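Local coordinates for protein 5,10-methylenetetrahydromethanopterin reductase (Methanopyrus kandleri, PDB 1EZW) that catalyses the reversible, coenzyme F420-dependent reduction of methylenetetrahydromethanopterin to methyltetrahydromethanopterin, a step of methanogenesis from carbon dioxide, at residues Lys24-Asp28 against Asn29-Tyr33; Gly107-Phe110 against Pro111-Ile114; Val147-Gly151 against Lys152-Thr156; Asn199-Asp202 against Phe203-Ala206; Asp258-Leu261 against Glu262-Gly265. All coordinates share one frame; numbering follows the deposited sequence.

All five contacts are local, each within one continuous run of the TIM-barrel subunit; contact 2 lies at the surface, the others are partly buried. Contacts 1 and 5 close helices with Schellman motifs, whereas contact 4 opens helix 200-216 with a capping box. Contacts 1 and 4 each pack a buried phenylalanine against barrel strands. Contact 2 is a loop held by apolar and CH-pi contacts, and contact 3 a hairpin with a salt bridge on its open side. Contacts 4 and 5 touch through the carboxylate of Asp202, their centres about 12 Å apart, while contacts 2 and 3 lie in different loops on the same side of the chain's centre.

Contact 1: Lys24-Asp28 against Asn29-Tyr33; sequences KVAED and NGFEY
Asn29 folds its side-chain amide back onto the helix it has just left: ND2 donates to Val25 O at 2.8 Å in a nearly straight bond (171° at the hydrogen), while its backbone N makes only a weak bond to that oxygen. The acceptor lies almost in the plane of the Asn29 amide, whereas ND2 stands above the carbonyl plane of Val25. With CG beside the backbone N (chi1 -79°), the amide runs alongside Val25, whose CG1 comes within 3.6 Å of Asn29 ND2. The turn that follows is a Schellman motif closing helix 16-28: Phe31 N reaches back to Ala26 O at 3.0 Å, and Gly30 N to Glu27 O at 3.1 Å. Gly30 is its C-prime residue, with a positive phi (94°) where a side chain would press on the carbonyl oxygen of Asn29. Phe31 then lays the root of its side chain on Ala26, CG standing 3.8 Å from Ala26 CB, and Phe31 CD1 turns the ring edge to Ala26 O at 3.3 Å. The same ring touches Phe6 and Ile8 of strand 5-10 and Ile336 and Val339 of helix 332-342. Within the helix, Lys24 NZ forms a salt bridge with Asp28 OD1 at 2.7 Å, on the syn lone pair of that oxygen. The lysine also meets Trp85 of a second subunit, donating to its carbonyl oxygen and making a cation-pi contact, while Glu27 OE2 accepts from the backbone N atoms of Ser57, Lys58 and Ile59.

Contact 2: Gly107-Phe110 against Pro111-Ile114; sequences GLPF and PCKI
Phe110 and Pro111 meet across a cis peptide bond, which brings their CA atoms to 2.9 Å and lets the aromatic ring lie against the proline that follows it. From its root outward, Phe110 CB stands 3.4 Å from Pro111 N. CG keeps the same distance from that nitrogen, and beyond it the two ortho carbons part company, CD1 nearest to Pro111 CA and CD2 to Pro111 N. The two residues meet as a CH-pi contact, Pro111 CA lying 3.9 Å from the centroid of the Phe110 ring and only 21° off its normal. CG is anti to the backbone N (chi1 -171°), which swings the ring beside the carbonyl carbon and so next to the prolyl bond. The side chain also touches Lys100 of helix 100-106. With an alanine here the ring face beneath Pro111 CA would be missing, and the cis peptide would probably lose a contact that favours it. Pro109 to Cys112 form a type VIb beta turn, with the cis proline in third position. Cys112 CB approaches Pro109 O at 3.2 Å, and its SG, turned anti to the backbone N, reaches Pro109 CG at 4.1 Å. Ile114 comes across the Pro109 ring at about a right angle, with Ile114 CD1 3.6 Å from Pro109 CG, and Pro119 of a neighbouring subunit packs on both. Between the segments the loop is thus shaped by proline geometry, ring-face contact and apolar packing, not by hydrogen bonds, which makes it depend on close fit of carbon and sulfur surfaces.

Contact 3: Val147-Gly151 against Lys152-Thr156; sequences VEYEG and KYVKT
Tyr149 and Thr156 face each other at the tight end of a small antiparallel hairpin. Thr156 N donates to Tyr149 O at 2.8 Å, nearly along the C=O axis, and Tyr149 N returns a bond of 3.0 Å to Thr156 OG1, so a side-chain hydroxyl stands where a backbone carbonyl would be expected. OG1 can do this because chi1 (70°) sets it between its own backbone N and carbonyl carbon, turned to the other arm of the hairpin. Nearer the turn, Gly151 N donates to Val154 O at 2.8 Å. Between these bonds lies the non-hydrogen-bonded pair Glu150 and Lys155, where Lys155 CA comes 3.3 Å from Tyr149 O in a CA-H...O contact. The Tyr149 side chain crosses Val154 at about a right angle, Tyr149 CD2 meeting Val154 CG1 at 4.0 Å, and passes so near the turn that a CB on Gly151 would collide with Tyr149 CE2. The solvent side is looser. Glu150 and Lys155 run out extended and side by side, their methylenes touching before the ends meet in a stretched salt bridge, Glu150 OE1 to Lys155 NZ at 3.5 Å; Lys155 also has a long, weak ion pair with Glu120. The hairpin belongs to the long connection between helix 127-142 and strand 173-176. Glu133 of that helix accepts from the backbone N atoms of Lys152, Tyr153 and Val154 and so fixes the turn, while Val147 and Val154 pack on Leu74 and Pro73 of helix 73-86.

Contact 4: Asn199-Asp202 against Phe203-Ala206; sequences NPKD and FEVA
Phe203 turns the edge of its ring to the residue that opens the helix: Phe203 CD1 lies 3.4 Å from Asn199 O, which sits near the ring plane. One residue on, Glu204 N bonds to Pro200 O at 2.9 Å, four residues back, while its CG also comes within 3.2 Å of that oxygen. The Glu204 chain then extends back over Lys201, OE1 standing 3.8 Å from Lys201 CG, although the two charged ends stay apart. Ala206 N continues the pattern to Asp202 O at 2.9 Å. What sets this turn is a capping box at the start of helix 200-216, the helix of a beta-alpha-beta unit between strands 192-196 and 225-229. Asn199, at the N-cap, has CG anti to its own N (chi1 -175°), which lets OD1 accept from Lys201 N at 3.0 Å; in return Asp202 OD2 takes a weak bond of 3.3 Å from Asn199 N. Replacing Phe203 by an alanine would remove the ring and would probably leave a gap facing Val226 and Ala228 of strand 225-229 and Leu314 of helix 304-316. Farther out, Asp202 OD1 forms a salt bridge with Arg263 NH2 at 2.9 Å. His264 NE2 also bonds to that oxygen, and Asn199 ND2 donates to Glu296 O.

Contact 5: Asp258-Leu261 against Glu262-Gly265; sequences DVVL and ERHG
Val260 meets both Arg263 and His264 in the last turn of helix 258-263, which ends in a Schellman motif with Gly265, at positive phi, as the C-prime residue. Backbone bonds carry the helix to that point: Glu262 N to Asp258 O at 2.8 Å, Arg263 N to Val259 O at 2.9 Å, then the longer His264 N to Val260 O at 3.2 Å. The motif itself comes from Gly265 N bonding to Glu262 O, and Ile266 N to Leu261 O. Flat groups gather round the valine. Its CG2 lies over one face of the Arg263 guanidinium, 4.1 Å from NH2, and that group reaches there because the chain bends at chi3 (-59°). His264 lies alongside, and its ring has Arg263 CG over one face, offset toward the rim. The polar ends of both side chains go to Asp202 of helix 200-216; the His264 ring also meets Phe298 of helix 292-298 edge-to-face. Val260 CG1 approaches the edge of the His264 ring in its plane, 3.9 Å from CD2.

Contact 1: Lys24-Asp28 against Asn29-Tyr33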
# COMPACT_ATOMS: atom_id res chain seq x y z
N LYS A 24 0.75 -9.60 8.83
CA LYS A 24 -0.59 -9.11 9.20
C LYS A 24 -1.34 -10.20 10.02
O LYS A 24 -1.98 -9.86 11.01
CB LYS A 24 -1.38 -8.73 7.92
CG LYS A 24 -2.87 -8.37 8.14
CD LYS A 24 -2.99 -7.15 9.05
CE LYS A 24 -4.36 -6.43 8.90
NZ LYS A 24 -5.48 -7.18 9.43
N VAL A 25 -1.26 -11.47 9.62
CA VAL A 25 -1.91 -12.54 10.39
C VAL A 25 -1.35 -12.56 11.81
O VAL A 25 -2.13 -12.60 12.78
CB VAL A 25 -1.80 -13.90 9.72
CG1 VAL A 25 -2.50 -15.00 10.60
CG2 VAL A 25 -2.53 -13.83 8.34
N ALA A 26 -0.04 -12.44 11.93
CA ALA A 26 0.56 -12.38 13.30
C ALA A 26 0.02 -11.19 14.10
O ALA A 26 -0.37 -11.32 15.29
CB ALA A 26 2.09 -12.31 13.21
N GLU A 27 -0.03 -10.00 13.50
CA GLU A 27 -0.58 -8.84 14.20
C GLU A 27 -2.02 -9.12 14.64
O GLU A 27 -2.41 -8.81 15.77
CB GLU A 27 -0.62 -7.62 13.28
CG GLU A 27 -1.25 -6.39 13.91
CD GLU A 27 -1.18 -5.20 12.97
OE1 GLU A 27 -2.23 -4.77 12.44
OE2 GLU A 27 -0.05 -4.74 12.75
N ASP A 28 -2.83 -9.68 13.74
CA ASP A 28 -4.23 -9.93 14.04
C ASP A 28 -4.38 -10.92 15.20
O ASP A 28 -5.40 -10.89 15.92
CB ASP A 28 -4.96 -10.53 12.83
CG ASP A 28 -5.19 -9.52 11.70
OD1 ASP A 28 -4.98 -8.32 11.86
OD2 ASP A 28 -5.61 -10.00 10.64
N ASN A 29 -3.36 -11.73 15.38
CA ASN A 29 -3.34 -12.74 16.43
C ASN A 29 -2.60 -12.37 17.71
O ASN A 29 -2.35 -13.25 18.56
CB ASN A 29 -2.81 -14.04 15.85
CG ASN A 29 -3.90 -14.77 15.07
OD1 ASN A 29 -4.65 -15.56 15.65
ND2 ASN A 29 -4.06 -14.44 13.77
N GLY A 30 -2.28 -11.10 17.85
CA GLY A 30 -1.65 -10.67 19.09
C GLY A 30 -0.15 -10.62 19.18
O GLY A 30 0.38 -10.34 20.26
N PHE A 31 0.54 -10.93 18.08
CA PHE A 31 2.01 -10.80 18.11
C PHE A 31 2.34 -9.30 18.12
O PHE A 31 1.69 -8.49 17.44
CB PHE A 31 2.66 -11.44 16.86
CG PHE A 31 2.65 -12.94 16.88
CD1 PHE A 31 1.45 -13.67 16.76
CD2 PHE A 31 3.87 -13.63 16.97
CE1 PHE A 31 1.50 -15.09 16.73
CE2 PHE A 31 3.92 -15.03 16.94
CZ PHE A 31 2.74 -15.75 16.82
N GLU A 32 3.37 -8.91 18.88
CA GLU A 32 3.74 -7.50 18.99
C GLU A 32 5.04 -7.12 18.27
O GLU A 32 5.35 -5.94 18.12
CB GLU A 32 3.80 -7.09 20.46
CG GLU A 32 2.41 -7.08 21.10
CD GLU A 32 2.45 -6.78 22.59
OE1 GLU A 32 2.72 -5.62 22.97
OE2 GLU A 32 2.24 -7.71 23.39
N TYR A 33 5.79 -8.12 17.84
CA TYR A 33 7.02 -7.85 17.09
C TYR A 33 7.14 -8.69 15.85
O TYR A 33 6.83 -9.87 15.89
CB TYR A 33 8.27 -8.18 17.92
CG TYR A 33 8.38 -7.34 19.16
CD1 TYR A 33 7.67 -7.67 20.32
CD2 TYR A 33 9.19 -6.21 19.18
CE1 TYR A 33 7.76 -6.87 21.47
CE2 TYR A 33 9.30 -5.41 20.31
CZ TYR A 33 8.57 -5.76 21.46
OH TYR A 33 8.63 -4.93 22.56

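Contact 2: Gly107-Phe110 against Pro111-Ile114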
# COMPACT_ATOMS: atom_id res chain seq x y z
N GLY A 107 32.06 -12.78 0.57
CA GLY A 107 33.49 -12.54 0.40
C GLY A 107 34.04 -11.73 1.55
O GLY A 107 35.18 -11.28 1.52
N LEU A 108 33.26 -11.51 2.60
CA LEU A 108 33.72 -10.75 3.74
C LEU A 108 34.24 -11.71 4.80
O LEU A 108 33.72 -12.80 4.95
CB LEU A 108 32.57 -9.95 4.35
CG LEU A 108 32.04 -8.78 3.52
CD1 LEU A 108 30.83 -8.16 4.25
CD2 LEU A 108 33.14 -7.72 3.34
N PRO A 109 35.27 -11.31 5.54
CA PRO A 109 35.78 -12.22 6.56
C PRO A 109 34.79 -12.34 7.72
O PRO A 109 33.94 -11.45 7.94
CB PRO A 109 37.10 -11.55 6.97
CG PRO A 109 36.77 -10.06 6.87
CD PRO A 109 36.06 -10.06 5.49
N PHE A 110 34.85 -13.45 8.44
CA PHE A 110 33.97 -13.59 9.59
C PHE A 110 34.66 -14.40 10.67
O PHE A 110 35.14 -15.49 10.40
CB PHE A 110 32.67 -14.32 9.27
CG PHE A 110 31.69 -14.26 10.40
CD1 PHE A 110 30.89 -13.13 10.58
CD2 PHE A 110 31.62 -15.29 11.34
CE1 PHE A 110 30.05 -13.02 11.69
CE2 PHE A 110 30.77 -15.19 12.45
CZ PHE A 110 29.98 -14.05 12.62
N PRO A 111 34.76 -13.86 11.89
CA PRO A 111 34.30 -12.53 12.28
C PRO A 111 34.90 -11.44 11.40
O PRO A 111 36.03 -11.57 10.90
CB PRO A 111 34.75 -12.42 13.74
CG PRO A 111 35.92 -13.44 13.81
CD PRO A 111 35.29 -14.57 13.07
N CYS A 112 34.13 -10.37 11.20
CA CYS A 112 34.61 -9.27 10.38
C CYS A 112 35.20 -8.20 11.31
O CYS A 112 34.47 -7.56 12.08
CB CYS A 112 33.46 -8.68 9.55
SG CYS A 112 34.03 -7.42 8.41
N LYS A 113 36.52 -8.03 11.24
CA LYS A 113 37.17 -7.05 12.10
C LYS A 113 37.73 -5.86 11.35
O LYS A 113 38.47 -5.06 11.92
CB LYS A 113 38.29 -7.75 12.92
CG LYS A 113 37.74 -8.95 13.71
CD LYS A 113 38.75 -9.57 14.72
CE LYS A 113 38.92 -8.66 15.91
NZ LYS A 113 39.92 -9.20 16.89
N ILE A 114 37.34 -5.73 10.08
CA ILE A 114 37.80 -4.62 9.24
C ILE A 114 37.19 -3.29 9.71
O ILE A 114 35.98 -3.21 9.98
CB ILE A 114 37.35 -4.82 7.77
CG1 ILE A 114 37.83 -6.17 7.24
CG2 ILE A 114 37.87 -3.65 6.91
CD1 ILE A 114 37.19 -6.59 5.93

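Contact 3: Val147-Gly151 against Lys152-Thr156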
# COMPACT_ATOMS: atom_id res chain seq x y z
N VAL A 147 25.38 14.16 12.78
CA VAL A 147 26.12 13.07 13.36
C VAL A 147 27.61 13.43 13.26
O VAL A 147 28.07 13.82 12.21
CB VAL A 147 25.91 11.78 12.60
CG1 VAL A 147 26.73 10.69 13.25
CG2 VAL A 147 24.41 11.44 12.56
N GLU A 148 28.34 13.34 14.36
CA GLU A 148 29.77 13.61 14.37
C GLU A 148 30.32 12.56 15.27
O GLU A 148 30.07 12.57 16.48
CB GLU A 148 30.07 15.01 14.91
CG GLU A 148 29.65 16.11 13.93
CD GLU A 148 30.00 17.51 14.44
OE1 GLU A 148 30.56 18.31 13.66
OE2 GLU A 148 29.69 17.81 15.61
N TYR A 149 31.01 11.61 14.68
CA TYR A 149 31.53 10.51 15.47
C TYR A 149 32.82 9.96 14.92
O TYR A 149 32.94 9.65 13.74
CB TYR A 149 30.47 9.38 15.54
CG TYR A 149 30.87 8.31 16.51
CD1 TYR A 149 30.74 8.51 17.87
CD2 TYR A 149 31.46 7.13 16.06
CE1 TYR A 149 31.19 7.54 18.79
CE2 TYR A 149 31.91 6.15 16.96
CZ TYR A 149 31.77 6.37 18.32
OH TYR A 149 32.17 5.42 19.23
N GLU A 150 33.81 9.83 15.79
CA GLU A 150 35.09 9.30 15.38
C GLU A 150 35.41 8.10 16.24
O GLU A 150 35.81 8.24 17.40
CB GLU A 150 36.18 10.37 15.52
CG GLU A 150 37.55 9.80 15.18
CD GLU A 150 38.62 10.87 14.97
OE1 GLU A 150 39.80 10.49 14.79
OE2 GLU A 150 38.28 12.08 14.96
N GLY A 151 35.23 6.90 15.69
CA GLY A 151 35.51 5.71 16.48
C GLY A 151 36.59 4.94 15.78
O GLY A 151 37.26 5.48 14.89
N LYS A 152 36.76 3.67 16.15
CA LYS A 152 37.75 2.80 15.54
C LYS A 152 37.24 2.15 14.27
O LYS A 152 38.01 1.83 13.38
CB LYS A 152 38.12 1.62 16.47
CG LYS A 152 38.59 1.96 17.88
CD LYS A 152 38.73 0.65 18.74
CE LYS A 152 40.04 -0.17 18.50
NZ LYS A 152 40.35 -0.78 17.16
N TYR A 153 35.92 1.94 14.17
CA TYR A 153 35.34 1.27 13.00
C TYR A 153 34.65 2.26 12.05
O TYR A 153 34.57 2.02 10.86
CB TYR A 153 34.38 0.15 13.48
CG TYR A 153 33.02 0.08 12.79
CD1 TYR A 153 32.80 -0.74 11.68
CD2 TYR A 153 31.97 0.87 13.25
CE1 TYR A 153 31.55 -0.77 11.04
CE2 TYR A 153 30.71 0.85 12.60
CZ TYR A 153 30.52 0.04 11.52
OH TYR A 153 29.28 0.06 10.89
N VAL A 154 34.17 3.37 12.58
CA VAL A 154 33.55 4.36 11.70
C VAL A 154 33.98 5.74 12.15
O VAL A 154 34.02 6.03 13.35
CB VAL A 154 31.97 4.26 11.71
CG1 VAL A 154 31.40 4.43 13.13
CG2 VAL A 154 31.41 5.32 10.80
N LYS A 155 34.33 6.57 11.18
CA LYS A 155 34.67 7.95 11.44
C LYS A 155 33.87 8.76 10.42
O LYS A 155 34.03 8.60 9.23
CB LYS A 155 36.18 8.23 11.28
CG LYS A 155 36.48 9.73 11.49
CD LYS A 155 38.00 10.03 11.33
CE LYS A 155 38.24 11.54 11.46
NZ LYS A 155 39.68 11.88 11.53
N THR A 156 32.99 9.62 10.90
CA THR A 156 32.18 10.42 9.99
C THR A 156 32.76 11.83 9.88
O THR A 156 33.70 12.19 10.62
CB THR A 156 30.75 10.61 10.52
OG1 THR A 156 30.76 11.46 11.68
CG2 THR A 156 30.14 9.27 10.92

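Contact 4: Asn199-Asp202 against Phe203-Ala206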
# COMPACT_ATOMS: atom_id res chain seq x y z
N ASN A 199 15.75 -23.28 24.44
CA ASN A 199 15.64 -24.12 25.65
C ASN A 199 16.05 -23.36 26.93
O ASN A 199 16.92 -22.50 26.90
CB ASN A 199 16.50 -25.36 25.39
CG ASN A 199 16.41 -26.41 26.49
OD1 ASN A 199 16.99 -26.24 27.58
ND2 ASN A 199 15.70 -27.49 26.23
N PRO A 200 15.37 -23.63 28.06
CA PRO A 200 15.69 -22.95 29.32
C PRO A 200 17.17 -22.97 29.70
O PRO A 200 17.66 -21.98 30.24
CB PRO A 200 14.81 -23.70 30.34
CG PRO A 200 13.57 -24.02 29.49
CD PRO A 200 14.27 -24.59 28.27
N LYS A 201 17.87 -24.07 29.40
CA LYS A 201 19.28 -24.16 29.77
C LYS A 201 20.16 -23.12 29.09
O LYS A 201 21.17 -22.68 29.65
CB LYS A 201 19.82 -25.58 29.50
CG LYS A 201 19.24 -26.58 30.51
CD LYS A 201 19.96 -27.93 30.47
CE LYS A 201 19.61 -28.77 29.27
NZ LYS A 201 18.18 -29.20 29.29
N ASP A 202 19.77 -22.73 27.88
CA ASP A 202 20.55 -21.74 27.17
C ASP A 202 20.41 -20.41 27.88
O ASP A 202 21.37 -19.65 27.98
CB ASP A 202 20.03 -21.62 25.74
CG ASP A 202 20.09 -22.92 25.01
OD1 ASP A 202 21.18 -23.52 24.94
OD2 ASP A 202 19.04 -23.37 24.50
N PHE A 203 19.21 -20.12 28.38
CA PHE A 203 18.99 -18.86 29.06
C PHE A 203 19.51 -18.83 30.48
O PHE A 203 19.80 -17.77 31.01
CB PHE A 203 17.52 -18.47 28.95
CG PHE A 203 17.12 -18.14 27.52
CD1 PHE A 203 16.67 -19.14 26.66
CD2 PHE A 203 17.38 -16.87 27.00
CE1 PHE A 203 16.49 -18.89 25.29
CE2 PHE A 203 17.21 -16.60 25.63
CZ PHE A 203 16.78 -17.61 24.78
N GLU A 204 19.64 -20.00 31.09
CA GLU A 204 20.19 -20.03 32.45
C GLU A 204 21.66 -19.62 32.36
O GLU A 204 22.23 -19.09 33.31
CB GLU A 204 20.03 -21.44 33.04
CG GLU A 204 18.55 -21.71 33.31
CD GLU A 204 18.22 -23.16 33.64
OE1 GLU A 204 19.05 -24.04 33.35
OE2 GLU A 204 17.10 -23.41 34.15
N VAL A 205 22.27 -19.85 31.20
CA VAL A 205 23.65 -19.49 30.95
C VAL A 205 23.72 -18.04 30.47
O VAL A 205 24.50 -17.23 30.97
CB VAL A 205 24.26 -20.39 29.86
CG1 VAL A 205 25.57 -19.79 29.34
CG2 VAL A 205 24.49 -21.81 30.41
N ALA A 206 22.85 -17.69 29.53
CA ALA A 206 22.90 -16.35 28.96
C ALA A 206 22.43 -15.19 29.81
O ALA A 206 23.06 -14.12 29.79
CB ALA A 206 22.13 -16.32 27.59

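Contact 5: Asp258-Leu261 against Glu262-Gly265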
# COMPACT_ATOMS: atom_id res chain seq x y z
N ASP A 258 30.53 -27.36 20.46
CA ASP A 258 30.47 -28.52 21.34
C ASP A 258 30.01 -28.27 22.76
O ASP A 258 29.45 -29.16 23.40
CB ASP A 258 31.82 -29.23 21.35
CG ASP A 258 32.27 -29.62 19.96
OD1 ASP A 258 32.62 -28.71 19.16
OD2 ASP A 258 32.24 -30.83 19.64
N VAL A 259 30.22 -27.07 23.28
CA VAL A 259 29.77 -26.79 24.63
C VAL A 259 28.23 -26.79 24.64
O VAL A 259 27.60 -27.19 25.63
CB VAL A 259 30.31 -25.45 25.14
CG1 VAL A 259 29.97 -24.36 24.15
CG2 VAL A 259 29.73 -25.14 26.50
N VAL A 260 27.62 -26.38 23.53
CA VAL A 260 26.16 -26.37 23.42
C VAL A 260 25.67 -27.81 23.33
O VAL A 260 24.71 -28.17 24.00
CB VAL A 260 25.69 -25.53 22.20
CG1 VAL A 260 24.17 -25.61 22.04
CG2 VAL A 260 26.08 -24.07 22.41
N LEU A 261 26.32 -28.64 22.52
CA LEU A 261 25.93 -30.05 22.39
C LEU A 261 26.06 -30.75 23.74
O LEU A 261 25.19 -31.55 24.14
CB LEU A 261 26.80 -30.77 21.34
CG LEU A 261 26.79 -30.29 19.88
CD1 LEU A 261 27.67 -31.21 19.03
CD2 LEU A 261 25.36 -30.31 19.35
N GLU A 262 27.13 -30.43 24.46
CA GLU A 262 27.37 -31.01 25.78
C GLU A 262 26.27 -30.59 26.73
O GLU A 262 25.73 -31.41 27.48
CB GLU A 262 28.72 -30.54 26.32
CG GLU A 262 29.03 -31.05 27.72
CD GLU A 262 30.34 -30.51 28.27
OE1 GLU A 262 30.49 -29.26 28.36
OE2 GLU A 262 31.22 -31.32 28.63
N ARG A 263 25.95 -29.30 26.71
CA ARG A 263 24.90 -28.73 27.56
C ARG A 263 23.57 -29.48 27.45
O ARG A 263 22.87 -29.68 28.43
CB ARG A 263 24.66 -27.25 27.18
CG ARG A 263 23.46 -26.56 27.83
CD ARG A 263 23.23 -25.17 27.20
NE ARG A 263 24.42 -24.33 27.35
CZ ARG A 263 24.69 -23.25 26.63
NH1 ARG A 263 25.80 -22.58 26.88
NH2 ARG A 263 23.87 -22.83 25.67
N HIS A 264 23.24 -29.91 26.23
CA HIS A 264 21.97 -30.57 25.97
C HIS A 264 22.09 -32.09 25.89
O HIS A 264 21.15 -32.77 25.49
CB HIS A 264 21.35 -29.97 24.69
CG HIS A 264 20.96 -28.52 24.83
ND1 HIS A 264 19.91 -28.10 25.61
CD2 HIS A 264 21.57 -27.39 24.39
CE1 HIS A 264 19.88 -26.78 25.66
NE2 HIS A 264 20.88 -26.32 24.92
N GLY A 265 23.25 -32.60 26.30
CA GLY A 265 23.49 -34.03 26.29
C GLY A 265 23.24 -34.67 24.95
O GLY A 265 22.67 -35.76 24.85